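Local coordinates for protein omega-class glutathione S-transferase (Bombyx mori, PDB 3WD6) that binds glutathione and, as an omega-class member of the glutathione transferase superfamily, probably acts as a glutathione transferase and a glutathione-dependent dehydroascorbate reductase, at residues V58-I63 / A76-I81; Y33-C38 / A232-A237; I45-A50 / V94-L99. All blocks are in the same frame, centred on the assembly; numbering follows the deposited sequence.

Interaction 1: residues V58-I63 / A76-I81. With GSH (glutathione), chain J.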
loop_
_atom_site.group_PDB
_atom_site.type_symbol
_atom_site.label_atom_id
_atom_site.label_comp_id
_atom_site.label_asym_id
_atom_site.label_seq_id
_atom_site.Cartn_x
_atom_site.Cartn_y
_atom_site.Cartn_z
ATOM N N VAL A 58 -6.997 -13.697 1.651
ATOM C CA VAL A 58 -6.549 -14.554 2.745
ATOM C C VAL A 58 -5.496 -13.803 3.558
ATOM O O VAL A 58 -4.429 -13.470 3.040
ATOM C CB VAL A 58 -5.972 -15.910 2.247
ATOM C CG1 VAL A 58 -5.310 -16.665 3.421
ATOM C CG2 VAL A 58 -7.072 -16.759 1.625
ATOM N N ASN A 59 -5.801 -13.509 4.820
ATOM C CA ASN A 59 -4.876 -12.736 5.657
ATOM C C ASN A 59 -3.840 -13.593 6.370
ATOM O O ASN A 59 -4.142 -14.695 6.828
ATOM C CB ASN A 59 -5.648 -11.859 6.631
ATOM C CG ASN A 59 -6.282 -10.678 5.939
ATOM O OD1 ASN A 59 -5.692 -10.102 5.005
ATOM N ND2 ASN A 59 -7.489 -10.312 6.368
ATOM N N ILE A 60 -2.614 -13.095 6.453
ATOM C CA ILE A 60 -1.510 -13.897 6.974
ATOM C C ILE A 60 -0.856 -13.252 8.178
ATOM O O ILE A 60 -0.396 -12.111 8.093
ATOM C CB ILE A 60 -0.394 -14.079 5.929
ATOM C CG1 ILE A 60 -0.923 -14.775 4.658
ATOM C CG2 ILE A 60 0.767 -14.804 6.542
ATOM C CD1 ILE A 60 -1.427 -16.197 4.859
ATOM N N ASP A 61 -0.813 -13.993 9.285
ATOM C CA ASP A 61 -0.048 -13.618 10.476
ATOM C C ASP A 61 1.446 -13.692 10.137
ATOM O O ASP A 61 1.966 -14.768 9.838
ATOM C CB ASP A 61 -0.399 -14.577 11.618
ATOM C CG ASP A 61 0.174 -14.143 12.947
ATOM O OD1 ASP A 61 1.395 -13.901 13.010
ATOM O OD2 ASP A 61 -0.595 -14.047 13.931
ATOM N N LEU A 62 2.132 -12.553 10.164
ATOM C CA LEU A 62 3.520 -12.482 9.702
ATOM C C LEU A 62 4.536 -12.732 10.807
ATOM O O LEU A 62 5.745 -12.681 10.576
ATOM C CB LEU A 62 3.802 -11.109 9.098
ATOM C CG LEU A 62 3.065 -10.762 7.819
ATOM C CD1 LEU A 62 3.508 -9.387 7.361
ATOM C CD2 LEU A 62 3.335 -11.816 6.737
ATOM N N ILE A 63 4.041 -12.954 12.014
ATOM C CA ILE A 63 4.893 -13.213 13.157
ATOM C C ILE A 63 4.998 -14.719 13.274
ATOM O O ILE A 63 6.080 -15.271 13.497
ATOM C CB ILE A 63 4.278 -12.627 14.451
ATOM C CG1 ILE A 63 4.352 -11.093 14.428
ATOM C CG2 ILE A 63 4.979 -13.194 15.692
ATOM C CD1 ILE A 63 5.758 -10.560 14.395
ATOM N N ALA A 76 8.408 -15.644 1.402
ATOM C CA ALA A 76 7.621 -15.531 2.639
ATOM C C ALA A 76 7.095 -14.100 2.908
ATOM O O ALA A 76 6.985 -13.663 4.055
ATOM C CB ALA A 76 8.402 -16.078 3.852
ATOM N N LYS A 77 6.743 -13.394 1.841
ATOM C CA LYS A 77 6.207 -12.044 1.964
ATOM C C LYS A 77 4.779 -11.933 1.455
ATOM O O LYS A 77 4.290 -12.827 0.728
ATOM C CB LYS A 77 7.092 -11.048 1.213
ATOM C CG LYS A 77 8.387 -10.722 1.935
ATOM C CD LYS A 77 9.356 -10.001 1.013
ATOM C CE LYS A 77 10.707 -9.842 1.683
ATOM N NZ LYS A 77 11.713 -9.220 0.769
ATOM N N VAL A 78 4.116 -10.842 1.852
ATOM C CA VAL A 78 2.862 -10.417 1.213
ATOM C C VAL A 78 3.132 -9.110 0.473
ATOM O O VAL A 78 4.043 -8.364 0.849
ATOM C CB VAL A 78 1.728 -10.206 2.237
ATOM C CG1 VAL A 78 1.218 -11.546 2.764
ATOM C CG2 VAL A 78 2.193 -9.300 3.377
ATOM N N PRO A 79 2.356 -8.816 -0.580
ATOM C CA PRO A 79 1.270 -9.657 -1.103
ATOM C C PRO A 79 1.758 -10.778 -2.036
ATOM O O PRO A 79 2.900 -10.782 -2.558
ATOM C CB PRO A 79 0.474 -8.670 -1.970
ATOM C CG PRO A 79 1.586 -7.773 -2.578
ATOM C CD PRO A 79 2.562 -7.594 -1.396
ATOM N N ALA A 80 0.861 -11.732 -2.242
ATOM C CA ALA A 80 0.943 -12.635 -3.375
ATOM C C ALA A 80 -0.476 -12.831 -3.928
ATOM O O ALA A 80 -1.444 -12.905 -3.142
ATOM C CB ALA A 80 1.543 -13.971 -2.965
ATOM N N ILE A 81 -0.606 -12.905 -5.256
ATOM C CA ILE A 81 -1.877 -13.299 -5.846
ATOM C C ILE A 81 -1.815 -14.737 -6.392
ATOM O O ILE A 81 -0.759 -15.202 -6.852
ATOM C CB ILE A 81 -2.365 -12.305 -6.951
ATOM C CG1 ILE A 81 -1.469 -12.379 -8.190
ATOM C CG2 ILE A 81 -2.420 -10.884 -6.410
ATOM C CD1 ILE A 81 -1.882 -11.402 -9.307
HETATM N N1 GSH J . 9.192 -5.907 -2.224
HETATM C CA1 GSH J . 8.008 -6.567 -1.661
HETATM C C1 GSH J . 6.720 -6.129 -2.348
HETATM O O11 GSH J . 5.697 -6.904 -2.413
HETATM O O12 GSH J . 6.679 -4.972 -2.897
HETATM C CB1 GSH J . 7.971 -6.292 -0.164
HETATM C CG1 GSH J . 6.728 -6.645 0.588
HETATM C CD1 GSH J . 6.879 -6.720 2.087
HETATM O OE1 GSH J . 7.837 -6.220 2.668
HETATM N N2 GSH J . 5.884 -7.388 2.870
HETATM C CA2 GSH J . 6.101 -7.448 4.319
HETATM C C2 GSH J . 6.334 -8.897 4.690
HETATM O O2 GSH J . 5.629 -9.758 4.176
HETATM C CB2 GSH J . 4.893 -6.951 5.031
HETATM S SG2 GSH J . 4.633 -5.218 5.136
HETATM N N3 GSH J . 7.362 -9.247 5.645
HETATM C CA3 GSH J . 7.579 -10.649 6.005
HETATM C C3 GSH J . 8.126 -10.895 7.354
HETATM O O31 GSH J . 7.486 -10.502 8.367
HETATM O O32 GSH J . 9.217 -11.503 7.482
#
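Val78 meets Ile60 and Leu62 with its two methyl branches, one for each partner. Val78 CG1 lies against Ile60 CG1 at 4.3 Å, while Val78 CG2 touches the CD1 tip of Leu62 at 4.2 Å. The fork is set by chi1 of -73°, which places CG1 anti to the carbonyl carbon and CG2 between that carbon and the backbone N. Val78 CG2 thereby also faces the bound glutathione, 3.9 Å from GSH CB2 in its cysteinyl residue. Leu62 reaches the same group with CD1, 3.6 Å from CB2 of GSH; its CG stands beside its own backbone N and its outer torsion is extended, carrying the methyl out toward ligand and valine together. The three side chains form an apolar patch that ends at the cysteinyl part of glutathione. Within these two segments the hydrogen bonds to the ligand come from the backbone of Val78; Ser92 OG and Glu91 OE1 supply others. Val78 N donates to GSH O2 over 3.0 Å at 160°, and Val78 O accepts from GSH N2 over 2.9 Å at 151°, so one residue reads both amide functions of the cysteinyl unit, as a neighbouring strand would. CB and CG of Lys77 lie beside GSH O2, the chain running on extended. Pro79, preceded by a cis peptide, brings CD to 3.4 Å from GSH O11. At the end of the other segment, Asp61 OD1 accepts from the backbone N of Ile63 at 3.0 Å in an Asx turn, and also from Asp64 N; its OD2 forms a salt bridge with Arg243. A residue before a cis-proline that pairs with the cysteinyl backbone of glutathione is the hallmark of the glutathione site in the thioredoxin-like domain of glutathione transferases.

Interaction 2: residues Y33-C38 / A232-A237. With GSH (glutathione), chain J.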
loop_
_atom_site.group_PDB
_atom_site.type_symbol
_atom_site.label_atom_id
_atom_site.label_comp_id
_atom_site.label_asym_id
_atom_site.label_seq_id
_atom_site.Cartn_x
_atom_site.Cartn_y
_atom_site.Cartn_z
ATOM N N TYR A 33 -3.027 -13.172 -1.070
ATOM C CA TYR A 33 -2.418 -13.391 0.249
ATOM C C TYR A 33 -1.965 -12.033 0.775
ATOM O O TYR A 33 -1.104 -11.368 0.175
ATOM C CB TYR A 33 -1.266 -14.424 0.200
ATOM C CG TYR A 33 -1.797 -15.776 -0.211
ATOM C CD1 TYR A 33 -2.402 -16.610 0.719
ATOM C CD2 TYR A 33 -1.764 -16.191 -1.545
ATOM C CE1 TYR A 33 -2.929 -17.833 0.350
ATOM C CE2 TYR A 33 -2.295 -17.424 -1.926
ATOM C CZ TYR A 33 -2.876 -18.234 -0.971
ATOM O OH TYR A 33 -3.416 -19.449 -1.321
ATOM N N ASN A 34 -2.562 -11.624 1.891
ATOM C CA ASN A 34 -2.496 -10.240 2.348
ATOM C C ASN A 34 -2.152 -10.170 3.828
ATOM O O ASN A 34 -2.216 -11.199 4.525
ATOM C CB ASN A 34 -3.897 -9.640 2.135
ATOM C CG ASN A 34 -3.980 -8.160 2.456
ATOM O OD1 ASN A 34 -3.159 -7.350 1.998
ATOM N ND2 ASN A 34 -4.998 -7.790 3.238
ATOM N N MET A 35 -1.774 -8.983 4.313
ATOM C CA MET A 35 -2.035 -8.671 5.715
ATOM C C MET A 35 -2.512 -7.232 5.836
ATOM O O MET A 35 -1.965 -6.329 5.199
ATOM C CB MET A 35 -0.894 -9.042 6.656
ATOM C CG MET A 35 0.048 -7.947 6.979
ATOM S SD MET A 35 -0.362 -6.973 8.469
ATOM C CE MET A 35 1.245 -6.150 8.611
ATOM N N ARG A 36 -3.562 -7.057 6.643
ATOM C CA ARG A 36 -4.434 -5.886 6.593
ATOM C C ARG A 36 -3.662 -4.566 6.687
ATOM O O ARG A 36 -4.061 -3.555 6.090
ATOM C CB ARG A 36 -5.520 -5.983 7.682
ATOM C CG ARG A 36 -6.576 -4.862 7.667
ATOM C CD ARG A 36 -7.637 -5.104 6.601
ATOM N NE ARG A 36 -8.638 -4.033 6.544
ATOM C CZ ARG A 36 -8.400 -2.788 6.115
ATOM N NH1 ARG A 36 -7.173 -2.420 5.723
ATOM N NH2 ARG A 36 -9.397 -1.908 6.077
ATOM N N TYR A 37 -2.544 -4.592 7.409
ATOM C CA TYR A 37 -1.792 -3.384 7.716
ATOM C C TYR A 37 -0.553 -3.297 6.838
ATOM O O TYR A 37 0.247 -2.368 6.970
ATOM C CB TYR A 37 -1.437 -3.378 9.222
ATOM C CG TYR A 37 -2.686 -3.522 10.071
ATOM C CD1 TYR A 37 -3.400 -2.408 10.501
ATOM C CD2 TYR A 37 -3.188 -4.772 10.379
ATOM C CE1 TYR A 37 -4.574 -2.548 11.249
ATOM C CE2 TYR A 37 -4.341 -4.923 11.118
ATOM C CZ TYR A 37 -5.041 -3.816 11.543
ATOM O OH TYR A 37 -6.199 -4.003 12.288
ATOM N N CYS A 38 -0.387 -4.260 5.933
ATOM C CA CYS A 38 0.760 -4.205 5.035
ATOM C C CYS A 38 0.573 -3.186 3.892
ATOM O O CYS A 38 -0.302 -3.356 3.025
ATOM C CB CYS A 38 1.105 -5.589 4.472
ATOM S SG CYS A 38 2.525 -5.508 3.324
ATOM N N ALA A 232 -3.189 3.860 14.531
ATOM C CA ALA A 232 -2.321 4.307 15.616
ATOM C C ALA A 232 -2.171 3.234 16.689
ATOM O O ALA A 232 -1.063 3.013 17.176
ATOM C CB ALA A 232 -2.836 5.603 16.229
ATOM N N LYS A 233 -3.271 2.577 17.063
ATOM C CA LYS A 233 -3.182 1.483 18.031
ATOM C C LYS A 233 -2.214 0.431 17.501
ATOM O O LYS A 233 -1.250 0.042 18.178
ATOM C CB LYS A 233 -4.542 0.839 18.284
ATOM C CG LYS A 233 -4.731 0.364 19.737
ATOM C CD LYS A 233 -5.649 -0.869 19.860
ATOM C CE LYS A 233 -7.026 -0.524 20.430
ATOM N NZ LYS A 233 -7.563 -1.634 21.281
ATOM N N PHE A 234 -2.461 -0.015 16.273
ATOM C CA PHE A 234 -1.610 -1.020 15.656
ATOM C C PHE A 234 -0.135 -0.615 15.706
ATOM O O PHE A 234 0.706 -1.357 16.221
ATOM C CB PHE A 234 -2.052 -1.285 14.215
ATOM C CG PHE A 234 -1.306 -2.401 13.558
ATOM C CD1 PHE A 234 -1.643 -3.729 13.826
ATOM C CD2 PHE A 234 -0.249 -2.131 12.697
ATOM C CE1 PHE A 234 -0.949 -4.779 13.235
ATOM C CE2 PHE A 234 0.449 -3.165 12.101
ATOM C CZ PHE A 234 0.094 -4.502 12.369
ATOM N N HIS A 235 0.179 0.556 15.162
ATOM C CA HIS A 235 1.550 1.059 15.185
ATOM C C HIS A 235 2.135 1.042 16.592
ATOM O O HIS A 235 3.346 0.838 16.762
ATOM C CB HIS A 235 1.616 2.489 14.634
ATOM C CG HIS A 235 1.391 2.577 13.156
ATOM N ND1 HIS A 235 1.009 3.750 12.536
ATOM C CD2 HIS A 235 1.502 1.647 12.178
ATOM C CE1 HIS A 235 0.890 3.533 11.237
ATOM N NE2 HIS A 235 1.182 2.268 10.991
ATOM N N GLU A 236 1.277 1.269 17.592
ATOM C CA GLU A 236 1.732 1.339 18.975
ATOM C C GLU A 236 2.492 0.069 19.353
ATOM O O GLU A 236 3.586 0.147 19.915
ATOM C CB GLU A 236 0.572 1.607 19.940
ATOM C CG GLU A 236 1.012 2.019 21.339
ATOM C CD GLU A 236 1.896 3.278 21.349
ATOM O OE1 GLU A 236 3.082 3.199 20.935
ATOM O OE2 GLU A 236 1.403 4.351 21.778
ATOM N N ALA A 237 1.938 -1.094 19.014
ATOM C CA ALA A 237 2.617 -2.355 19.299
ATOM C C ALA A 237 4.083 -2.320 18.888
ATOM O O ALA A 237 4.944 -2.776 19.633
ATOM C CB ALA A 237 1.911 -3.526 18.633
HETATM N N1 GSH J . 9.192 -5.907 -2.224
HETATM C CA1 GSH J . 8.008 -6.567 -1.661
HETATM C C1 GSH J . 6.720 -6.129 -2.348
HETATM O O11 GSH J . 5.697 -6.904 -2.413
HETATM O O12 GSH J . 6.679 -4.972 -2.897
HETATM C CB1 GSH J . 7.971 -6.292 -0.164
HETATM C CG1 GSH J . 6.728 -6.645 0.588
HETATM C CD1 GSH J . 6.879 -6.720 2.087
HETATM O OE1 GSH J . 7.837 -6.220 2.668
HETATM N N2 GSH J . 5.884 -7.388 2.870
HETATM C CA2 GSH J . 6.101 -7.448 4.319
HETATM C C2 GSH J . 6.334 -8.897 4.690
HETATM O O2 GSH J . 5.629 -9.758 4.176
HETATM C CB2 GSH J . 4.893 -6.951 5.031
HETATM S SG2 GSH J . 4.633 -5.218 5.136
HETATM N N3 GSH J . 7.362 -9.247 5.645
HETATM C CA3 GSH J . 7.579 -10.649 6.005
HETATM C C3 GSH J . 8.126 -10.895 7.354
HETATM O O31 GSH J . 7.486 -10.502 8.367
HETATM O O32 GSH J . 9.217 -11.503 7.482
#
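Tyr37 and Phe234 stack face to face, their ring centroids 3.9 Å apart and their planes only 8° from parallel. The rings are slightly offset: CD1 of Phe234 lies over the centre of the tyrosine, CG of Tyr37 over the centre of the phenylalanine. CB of Tyr37 adds a CH-pi contact, 3.8 Å from the Phe234 centroid. Phe234 reaches across because its CG is anti to the backbone N (chi1 -174°), sending the ring off helix 228-240. Met35 CE touches Phe234 CZ at 4.3 Å. Arg36 CG lies over the opposite face of the tyrosine, toward its rim. Behind this shell, a type I turn from Met35 to Cys38 closes with Cys38 N to Met35 O at 2.7 Å, and a weak bond joins Tyr37 N to Met35 SD. Arg188 holds the carbonyl of Tyr37. The turn ends at the glutathione-binding Cys38, the N-cap of helix 39-51. Replacing Phe234 by an alanine would probably leave one face of Tyr37 without its stacking partner and open a gap beside Met35. The contact between the last helix and the active-site turn is thus apolar and dispersive, with the polar bonds kept within the turn and its surroundings.

Interaction 3: residues I45-A50 / V94-L99. With EDO (1,2-ethanediol), chain H.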
loop_
_atom_site.group_PDB
_atom_site.type_symbol
_atom_site.label_atom_id
_atom_site.label_comp_id
_atom_site.label_asym_id
_atom_site.label_seq_id
_atom_site.Cartn_x
_atom_site.Cartn_y
_atom_site.Cartn_z
ATOM N N ILE A 45 -4.530 -4.648 -3.365
ATOM C CA ILE A 45 -5.944 -4.334 -3.062
ATOM C C ILE A 45 -6.467 -3.110 -3.833
ATOM O O ILE A 45 -7.552 -3.152 -4.435
ATOM C CB ILE A 45 -6.134 -4.022 -1.557
ATOM C CG1 ILE A 45 -5.519 -5.125 -0.677
ATOM C CG2 ILE A 45 -7.596 -3.775 -1.240
ATOM C CD1 ILE A 45 -6.154 -6.485 -0.888
ATOM N N LEU A 46 -5.712 -2.012 -3.793
ATOM C CA LEU A 46 -6.132 -0.790 -4.474
ATOM C C LEU A 46 -6.360 -1.082 -5.947
ATOM O O LEU A 46 -7.405 -0.749 -6.503
ATOM C CB LEU A 46 -5.074 0.321 -4.334
ATOM C CG LEU A 46 -4.853 0.840 -2.910
ATOM C CD1 LEU A 46 -3.712 1.828 -2.886
ATOM C CD2 LEU A 46 -6.152 1.460 -2.338
ATOM N N ALA A 47 -5.368 -1.712 -6.570
ATOM C CA ALA A 47 -5.449 -2.015 -7.981
ATOM C C ALA A 47 -6.699 -2.847 -8.249
ATOM O O ALA A 47 -7.530 -2.492 -9.112
ATOM C CB ALA A 47 -4.172 -2.737 -8.456
ATOM N N LEU A 48 -6.849 -3.941 -7.507
ATOM C CA LEU A 48 -8.015 -4.809 -7.690
ATOM C C LEU A 48 -9.323 -4.041 -7.482
ATOM O O LEU A 48 -10.285 -4.219 -8.255
ATOM C CB LEU A 48 -7.953 -6.010 -6.756
ATOM C CG LEU A 48 -6.834 -7.013 -7.025
ATOM C CD1 LEU A 48 -6.685 -7.916 -5.824
ATOM C CD2 LEU A 48 -7.134 -7.836 -8.253
ATOM N N ASN A 49 -9.371 -3.191 -6.450
ATOM C CA ASN A 49 -10.567 -2.371 -6.231
ATOM C C ASN A 49 -10.861 -1.446 -7.399
ATOM O O ASN A 49 -11.973 -1.422 -7.920
ATOM C CB ASN A 49 -10.447 -1.532 -4.958
ATOM C CG ASN A 49 -10.497 -2.374 -3.690
ATOM O OD1 ASN A 49 -10.646 -3.604 -3.742
ATOM N ND2 ASN A 49 -10.364 -1.711 -2.537
ATOM N N ALA A 50 -9.861 -0.670 -7.805
ATOM C CA ALA A 50 -10.074 0.342 -8.830
ATOM C C ALA A 50 -10.552 -0.294 -10.145
ATOM O O ALA A 50 -11.402 0.282 -10.869
ATOM C CB ALA A 50 -8.798 1.158 -9.043
ATOM N N VAL A 94 4.962 -6.240 -9.096
ATOM C CA VAL A 94 4.848 -7.277 -10.110
ATOM C C VAL A 94 3.391 -7.699 -10.264
ATOM O O VAL A 94 2.895 -7.880 -11.389
ATOM C CB VAL A 94 5.722 -8.480 -9.774
ATOM C CG1 VAL A 94 5.468 -9.609 -10.757
ATOM C CG2 VAL A 94 7.198 -8.059 -9.783
ATOM N N THR A 95 2.696 -7.829 -9.135
ATOM C CA THR A 95 1.302 -8.250 -9.174
ATOM C C THR A 95 0.439 -7.195 -9.863
ATOM O O THR A 95 -0.397 -7.504 -10.718
ATOM C CB THR A 95 0.771 -8.529 -7.778
ATOM O OG1 THR A 95 0.528 -7.281 -7.110
ATOM C CG2 THR A 95 1.805 -9.361 -7.012
ATOM N N VAL A 96 0.656 -5.940 -9.506
ATOM C CA VAL A 96 -0.139 -4.869 -10.099
ATOM C C VAL A 96 0.081 -4.739 -11.604
ATOM O O VAL A 96 -0.874 -4.488 -12.343
ATOM C CB VAL A 96 0.087 -3.527 -9.382
ATOM C CG1 VAL A 96 -0.559 -2.396 -10.158
ATOM C CG2 VAL A 96 -0.458 -3.622 -7.956
ATOM N N GLU A 97 1.322 -4.920 -12.062
ATOM C CA GLU A 97 1.613 -4.824 -13.500
ATOM C C GLU A 97 0.958 -5.987 -14.274
ATOM O O GLU A 97 0.416 -5.796 -15.365
ATOM C CB GLU A 97 3.127 -4.690 -13.765
ATOM C CG GLU A 97 3.729 -3.357 -13.217
ATOM C CD GLU A 97 5.286 -3.339 -13.063
ATOM O OE1 GLU A 97 5.983 -4.278 -13.540
ATOM O OE2 GLU A 97 5.819 -2.362 -12.462
ATOM N N TYR A 98 0.975 -7.183 -13.687
ATOM C CA TYR A 98 0.232 -8.321 -14.235
ATOM C C TYR A 98 -1.289 -8.074 -14.381
ATOM O O TYR A 98 -1.877 -8.379 -15.436
ATOM C CB TYR A 98 0.465 -9.575 -13.394
ATOM C CG TYR A 98 -0.292 -10.774 -13.915
ATOM C CD1 TYR A 98 -1.583 -11.035 -13.487
ATOM C CD2 TYR A 98 0.280 -11.634 -14.857
ATOM C CE1 TYR A 98 -2.287 -12.130 -13.957
ATOM C CE2 TYR A 98 -0.419 -12.733 -15.343
ATOM C CZ TYR A 98 -1.709 -12.973 -14.888
ATOM O OH TYR A 98 -2.425 -14.062 -15.354
ATOM N N LEU A 99 -1.924 -7.546 -13.332
ATOM C CA LEU A 99 -3.355 -7.278 -13.381
ATOM C C LEU A 99 -3.671 -6.233 -14.447
ATOM O O LEU A 99 -4.681 -6.344 -15.161
ATOM C CB LEU A 99 -3.896 -6.852 -12.007
ATOM C CG LEU A 99 -3.779 -7.931 -10.910
ATOM C CD1 LEU A 99 -3.882 -7.325 -9.480
ATOM C CD2 LEU A 99 -4.806 -9.053 -11.129
HETATM C C1 EDO H . -13.875 -4.523 -6.085
HETATM O O1 EDO H . -12.860 -5.182 -6.880
HETATM C C2 EDO H . -13.960 -5.144 -4.682
HETATM O O2 EDO H . -14.307 -4.160 -3.689
#
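Thr95 OG1 is held by two partners, the backbone carbonyl of Ser92 one turn back in its own helix and the hydroxyl of Thr44, so that a polar bond ties helix 92-102 to helix 39-51. Both helices belong to the thioredoxin-like N-terminal domain, and the bond sits next to an otherwise apolar seam between 45-50 and 94-99. The backbones come nearest at Ala47 and Val96, with CA atoms 6.4 Å apart. This close approach is permitted by the small side chain of Ala47, whose CB rests against both methyls of the valine, 3.9 Å from Val96 CG2 and 4.0 Å from Val96 CG1. The valine has CG1 anti to the backbone N (chi1 170°) and CG2 anti to the carbonyl carbon, which turns its fork across the seam. Val96 also touches Tyr177 and Met181, and Leu46 touches Trp183, so helix 177-189 covers one flank of the pair. The next residue of helix 39-51, Leu48, meets Leu99, about one turn past Val96; their side chains cross obliquely. Leu48 also packs on Tyr55. Leu99 CD1 rests against the CD2 arm of Leu48, 3.5 Å from Leu48 CD2 and 3.9 Å from Leu48 CG.

Overall arrangement
Interactions 1 and 2, with centres 12 Å apart, share the sheet of the thioredoxin-like domain: strand 31-34 lies between 56-60 and 80-82, with probable hydrogen bonds from Ile60 N to Asn34 O (2.7 Å) and from Tyr33 N to Ala80 O (2.6 Å). Both reach glutathione, interaction 1 through Leu62 and 76-79, interaction 2 through Cys38, the side chains of Val78 and Cys38 about 4 Å apart at their nearest atoms. Interaction 3 pairs two helices of the same domain, its centre 16 Å from that of interaction 1 and 20 Å from that of interaction 2. Ile81 joins it to interaction 1 by packing on Thr95, Tyr98 and Leu99. Interaction 3 itself lies off the pocket, the side chain of Val96 about 9 Å from glutathione.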